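Local coordinates for protein serine protease MT3772 (PDB 3K6Y) that forms the protease domain of a membrane-associated S1C-family serine protease, probably required for resistance of Mycobacterium tuberculosis to acid and oxidative stress, at residues A38-E41 and P42-K46; A176-E179 and Q180-G184. All coordinates share one frame; numbering follows the deposited sequence.

Interaction 1. Residues A38-E41 and P42-K46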
ATOM      1  N   ALA A  38     -19.789  -7.758 -28.982  1.00 15.89           N
ATOM      2  CA  ALA A  38     -18.852  -8.714 -29.539  1.00 17.01           C
ATOM      3  C   ALA A  38     -17.596  -8.032 -30.041  1.00 16.86           C
ATOM      4  O   ALA A  38     -16.493  -8.611 -30.001  1.00 17.92           O
ATOM      5  CB  ALA A  38     -19.499  -9.462 -30.692  1.00 17.98           C
ATOM      6  N   ALA A  39     -17.769  -6.811 -30.546  1.00 16.62           N
ATOM      7  CA  ALA A  39     -16.642  -6.067 -31.086  1.00 17.66           C
ATOM      8  C   ALA A  39     -15.705  -5.574 -29.995  1.00 16.79           C
ATOM      9  O   ALA A  39     -14.519  -5.410 -30.226  1.00 17.39           O
ATOM     10  CB  ALA A  39     -17.112  -4.941 -31.938  1.00 18.75           C
ATOM     11  N   THR A  40     -16.245  -5.340 -28.800  1.00 14.16           N
ATOM     12  CA  THR A  40     -15.452  -4.799 -27.706  1.00 13.38           C
ATOM     13  C   THR A  40     -14.844  -5.895 -26.838  1.00 12.83           C
ATOM     14  O   THR A  40     -13.777  -5.698 -26.255  1.00 12.05           O
ATOM     15  CB  THR A  40     -16.328  -3.859 -26.835  1.00 13.53           C
ATOM     16  OG1 THR A  40     -16.927  -2.864 -27.675  1.00 14.98           O
ATOM     17  CG2 THR A  40     -15.519  -3.154 -25.799  1.00 13.83           C
ATOM     18  N   GLU A  41     -15.535  -7.033 -26.742  1.00 12.87           N
ATOM     19  CA  GLU A  41     -15.111  -8.162 -25.907  1.00 13.83           C
ATOM     20  C   GLU A  41     -13.619  -8.517 -25.937  1.00 13.11           C
ATOM     21  O   GLU A  41     -13.047  -8.730 -24.875  1.00 12.41           O
ATOM     22  CB  GLU A  41     -15.959  -9.415 -26.221  1.00 14.21           C
ATOM     23  CG  GLU A  41     -15.484 -10.655 -25.453  1.00 16.17           C
ATOM     24  CD  GLU A  41     -16.266 -11.918 -25.707  1.00 18.70           C
ATOM     25  OE1 GLU A  41     -15.977 -12.907 -25.005  1.00 21.59           O
ATOM     26  OE2 GLU A  41     -17.135 -11.919 -26.600  1.00 21.06           O
ATOM     27  N   PRO A  42     -12.970  -8.567 -27.122  1.00 12.61           N
ATOM     28  CA  PRO A  42     -11.565  -8.993 -27.100  1.00 12.73           C
ATOM     29  C   PRO A  42     -10.663  -8.102 -26.248  1.00 12.27           C
ATOM     30  O   PRO A  42      -9.639  -8.574 -25.749  1.00 13.27           O
ATOM     31  CB  PRO A  42     -11.147  -8.936 -28.579  1.00 13.87           C
ATOM     32  CG  PRO A  42     -12.453  -9.150 -29.323  1.00 14.59           C
ATOM     33  CD  PRO A  42     -13.453  -8.360 -28.508  1.00 13.00           C
ATOM     34  N   SER A  43     -11.035  -6.834 -26.111  1.00 10.96           N
ATOM     35  CA  SER A  43     -10.222  -5.874 -25.367  1.00 10.16           C
ATOM     36  C   SER A  43     -10.590  -5.765 -23.886  1.00  9.90           C
ATOM     37  O   SER A  43     -10.015  -4.945 -23.175  1.00 10.47           O
ATOM     38  CB  SER A  43     -10.351  -4.511 -26.016  1.00 11.25           C
ATOM     39  OG  SER A  43      -9.952  -4.590 -27.382  1.00 12.92           O
ATOM     40  N   VAL A  44     -11.556  -6.575 -23.447  1.00  9.81           N
ATOM     41  CA  VAL A  44     -11.985  -6.613 -22.051  1.00 10.00           C
ATOM     42  C   VAL A  44     -11.453  -7.904 -21.474  1.00 10.40           C
ATOM     43  O   VAL A  44     -11.774  -8.984 -21.983  1.00 11.70           O
ATOM     44  CB  VAL A  44     -13.507  -6.544 -21.938  1.00 10.00           C
ATOM     45  CG1 VAL A  44     -13.908  -6.550 -20.483  1.00 11.25           C
ATOM     46  CG2 VAL A  44     -14.062  -5.296 -22.626  1.00 11.48           C
ATOM     47  N   VAL A  45     -10.602  -7.782 -20.457  1.00  9.91           N
ATOM     48  CA  VAL A  45      -9.814  -8.906 -19.993  1.00  9.96           C
ATOM     49  C   VAL A  45     -10.187  -9.292 -18.567  1.00  9.98           C
ATOM     50  O   VAL A  45     -10.688  -8.469 -17.804  1.00 10.42           O
ATOM     51  CB  VAL A  45      -8.289  -8.601 -20.103  1.00 10.35           C
ATOM     52  CG1 VAL A  45      -7.893  -8.354 -21.545  1.00 12.26           C
ATOM     53  CG2 VAL A  45      -7.880  -7.391 -19.231  1.00 11.42           C
ATOM     54  N   LYS A  46      -9.914 -10.542 -18.212  1.00 10.31           N
ATOM     55  CA  LYS A  46     -10.147 -11.002 -16.848  1.00 11.38           C
ATOM     56  C   LYS A  46      -8.844 -10.847 -16.076  1.00 10.53           C
ATOM     57  O   LYS A  46      -7.769 -11.099 -16.614  1.00 11.39           O
ATOM     58  CB  LYS A  46     -10.603 -12.462 -16.888  1.00 12.25           C
ATOM     59  CG  LYS A  46     -10.927 -13.013 -15.496  1.00 15.10           C
ATOM     60  CD  LYS A  46     -11.179 -14.514 -15.455  1.00 17.35           C
ATOM     61  CE  LYS A  46     -10.848 -15.009 -14.063  1.00 24.76           C
ATOM     62  NZ  LYS A  46     -10.882 -16.494 -13.955  1.00 28.38           N
TER
HETATM   63  O   HOH W   1     -11.600  -5.368 -29.486  1.00 17.39           O
HETATM   64  O   HOH W   2     -12.642 -10.889 -23.634  1.00 42.61           O
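Thr40 O accepts a hydrogen bond from Ser43 N at 3.0 Å, and Glu41 O accepts one from Val44 N at the same length. Both bonds span three residues, the spacing of a 3-10 turn. Glu41 to Ser43 form such a segment. The two bonds differ in aim. Val44 N sits above the carbonyl plane of Glu41, 58° out of it, while Ser43 N is tilted 34° from the carbonyl plane of Thr40.

Pro42 has no N-H to give. Its ring abuts two helix carbonyls instead: CD is 3.4 Å from Ala38 O and 3.6 Å from Ala39 O. It therefore cannot donate a bond back to Ala38 O, as an alpha-helix would have it do.

Ser43 N serves Thr40 O, and Ala39 O is met by water 1 instead. The water donates to Ala39 O at 3.0 Å and to Ser43 OG at 2.8 Å, bridging the helix and the turn. Ser43 OG is beside its own backbone N (chi1 -58°), and it also hydrogen-bonds Pro116 O.

The nonpolar contact is small. Thr40 CG2 meets Val44 CG2 at 4.1 Å, one methyl against the other. With CG2 anti to the Thr40 backbone N, OG1 lies beside that N and bonds back to Val36 O within the helix.

Thr40 and Val44 both pack on Leu134 of strand 130-135. Thr40 also touches Ile188 and Val44 touches Pro186, both in strand 186-188. The turn thus leads from helix 35-40 into strand 44-51, the first strand of one barrel, while Thr40 and Val44 rest on strands of the other.

Interaction 2. Residues A176-E179 and Q180-G184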
ATOM      1  N   ALA A 176     -28.366  -0.595 -13.176  1.00 16.98           N
ATOM      2  CA  ALA A 176     -27.827  -1.873 -13.647  1.00 17.69           C
ATOM      3  C   ALA A 176     -27.706  -2.834 -12.483  1.00 18.62           C
ATOM      4  O   ALA A 176     -27.668  -2.413 -11.333  1.00 19.86           O
ATOM      5  CB  ALA A 176     -26.426  -1.671 -14.243  1.00 17.55           C
ATOM      6  N   ASP A 177     -27.599  -4.121 -12.793  1.00 19.81           N
ATOM      7  CA  ASP A 177     -27.270  -5.132 -11.799  1.00 21.18           C
ATOM      8  C   ASP A 177     -25.789  -5.465 -11.912  1.00 20.31           C
ATOM      9  O   ASP A 177     -25.416  -6.400 -12.627  1.00 20.77           O
ATOM     10  CB  ASP A 177     -28.115  -6.393 -12.012  1.00 22.16           C
ATOM     11  CG  ASP A 177     -27.837  -7.468 -10.966  1.00 25.29           C
ATOM     12  N   VAL A 178     -24.961  -4.689 -11.211  1.00 19.55           N
ATOM     13  CA  VAL A 178     -23.507  -4.908 -11.226  1.00 19.61           C
ATOM     14  C   VAL A 178     -23.195  -6.092 -10.312  1.00 19.55           C
ATOM     15  O   VAL A 178     -23.757  -6.213  -9.206  1.00 21.28           O
ATOM     16  CB  VAL A 178     -22.744  -3.636 -10.783  1.00 19.09           C
ATOM     17  CG1 VAL A 178     -21.216  -3.886 -10.737  1.00 19.90           C
ATOM     18  CG2 VAL A 178     -23.059  -2.473 -11.715  1.00 20.22           C
ATOM     19  N   GLU A 179     -22.329  -6.983 -10.773  1.00 19.06           N
ATOM     20  CA  GLU A 179     -22.044  -8.230 -10.065  1.00 19.52           C
ATOM     21  C   GLU A 179     -20.602  -8.253  -9.608  1.00 17.54           C
ATOM     22  O   GLU A 179     -19.736  -7.615 -10.208  1.00 16.25           O
ATOM     23  CB  GLU A 179     -22.280  -9.428 -10.982  1.00 20.13           C
ATOM     24  CG  GLU A 179     -23.733  -9.601 -11.464  1.00 23.51           C
ATOM     25  CD  GLU A 179     -23.881 -10.789 -12.389  1.00 24.95           C
ATOM     26  OE1 GLU A 179     -23.745 -11.931 -11.888  1.00 29.51           O
ATOM     27  OE2 GLU A 179     -24.157 -10.590 -13.599  1.00 28.94           O
ATOM     28  N   GLN A 180     -20.328  -9.016  -8.560  1.00 16.82           N
ATOM     29  CA  GLN A 180     -18.967  -9.235  -8.101  1.00 16.11           C
ATOM     30  C   GLN A 180     -18.185  -9.843  -9.243  1.00 15.30           C
ATOM     31  O   GLN A 180     -18.593 -10.849  -9.831  1.00 15.54           O
ATOM     32  CB  GLN A 180     -18.940 -10.182  -6.904  1.00 17.06           C
ATOM     33  CG  GLN A 180     -19.523  -9.599  -5.631  1.00 20.36           C
ATOM     34  CD  GLN A 180     -19.350 -10.538  -4.456  1.00 24.38           C
ATOM     35  OE1 GLN A 180     -19.251 -11.756  -4.629  1.00 26.59           O
ATOM     36  NE2 GLN A 180     -19.301  -9.976  -3.251  1.00 27.92           N
ATOM     37  N   GLY A 181     -17.057  -9.211  -9.546  1.00 13.38           N
ATOM     38  CA  GLY A 181     -16.213  -9.593 -10.679  1.00 13.80           C
ATOM     39  C   GLY A 181     -16.260  -8.584 -11.801  1.00 12.80           C
ATOM     40  O   GLY A 181     -15.361  -8.564 -12.641  1.00 12.59           O
ATOM     41  N   ASP A 182     -17.265  -7.713 -11.792  1.00 12.41           N
ATOM     42  CA  ASP A 182     -17.366  -6.640 -12.788  1.00 12.62           C
ATOM     43  C   ASP A 182     -16.401  -5.478 -12.506  1.00 12.00           C
ATOM     44  O   ASP A 182     -16.109  -4.695 -13.413  1.00 12.61           O
ATOM     45  CB  ASP A 182     -18.785  -6.044 -12.856  1.00 13.74           C
ATOM     46  CG  ASP A 182     -19.770  -6.878 -13.678  1.00 15.92           C
ATOM     47  OD1 ASP A 182     -19.354  -7.472 -14.702  1.00 17.64           O
ATOM     48  OD2 ASP A 182     -20.987  -6.850 -13.326  1.00 16.75           O
ATOM     49  N   SER A 183     -15.943  -5.322 -11.260  1.00 11.31           N
ATOM     50  CA  SER A 183     -15.012  -4.237 -10.928  1.00 11.23           C
ATOM     51  C   SER A 183     -13.868  -4.194 -11.908  1.00 10.72           C
ATOM     52  O   SER A 183     -13.242  -5.216 -12.182  1.00 10.74           O
ATOM     53  CB  SER A 183     -14.409  -4.457  -9.559  1.00 12.05           C
ATOM     54  OG  SER A 183     -15.273  -3.984  -8.553  1.00 13.67           O
ATOM     55  N   GLY A 184     -13.581  -2.993 -12.400  1.00  9.98           N
ATOM     56  CA  GLY A 184     -12.434  -2.745 -13.266  1.00 10.69           C
ATOM     57  C   GLY A 184     -12.802  -2.740 -14.730  1.00 10.91           C
ATOM     58  O   GLY A 184     -12.007  -2.314 -15.571  1.00 11.71           O
TER
HETATM   59  O   HOH W   3     -23.087  -8.166 -14.147  1.00 34.86           O
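Asp182 and Glu179 are joined by two hydrogen bonds, one closing a type II beta turn and one to the aspartate side chain. Asp182 N donates to Glu179 O at 2.9 Å, the bond that closes the turn. In the other direction, Glu179 N donates to Asp182 OD2 at 2.9 Å and is nearly straight, at 167°. It reaches OD2 on the anti side, 27° out of the carboxylate plane. With CG beside its own backbone N (chi1 -80°), the carboxylate is carried back to the N-H of Glu179. CB of Asp182 lies 3.2 Å from Glu179 O.

Val178 adds a nonpolar contact. Its CG1 meets Asp182 CB at 3.9 Å, so the valine branch lies against the root of the aspartate.

Water 3 lies near both acids, 2.7 Å from Glu179 OE2 and 2.6 Å from Asp182 OD2. It has more acceptors in reach than protons, so it may not serve both at once. Glu179 OE2 and Asp182 OD2 are 4.9 Å apart.

Gly181 takes the third place of the turn with a positive phi. A CB there would jam against the preceding carbonyl. Gly181 to Gly184 form the Gly-Asp-Ser-Gly signature of chymotrypsin-like proteases, around the predicted charge-relay serine, Ser183. Its OG is hydrogen-bonded to His75 NE2, consistent with a Ser-His-Asp triad completed by Asp104.

Glu179 and Asp182 touch Pro137. The turn belongs to the loop between strands 167-175 and 186-188 of the second six-stranded barrel. Bonds from Gly181 O and the Ser183 backbone to Thr61 in strand 56-66, and from Gly184 to Val198 in strand 194-201, tie its end to both barrels.

In the fold
Both interactions are local turns, and they do not touch: their centres are 15 Å apart. Interaction 1 is partly buried and joins a helix to the first strand of one barrel. Interaction 2 is a surface contact in a loop of the other barrel and carries the predicted active-site serine. Their chemistry follows their place. Across 38-41 and 42-46 the bonds are backbone to backbone, helped by a methyl contact and water. Across 176-179 and 180-184 a carboxylate also grips a backbone N-H. The two are linked indirectly through strand 186-188, which follows the loop of interaction 2 and supports side chains of interaction 1.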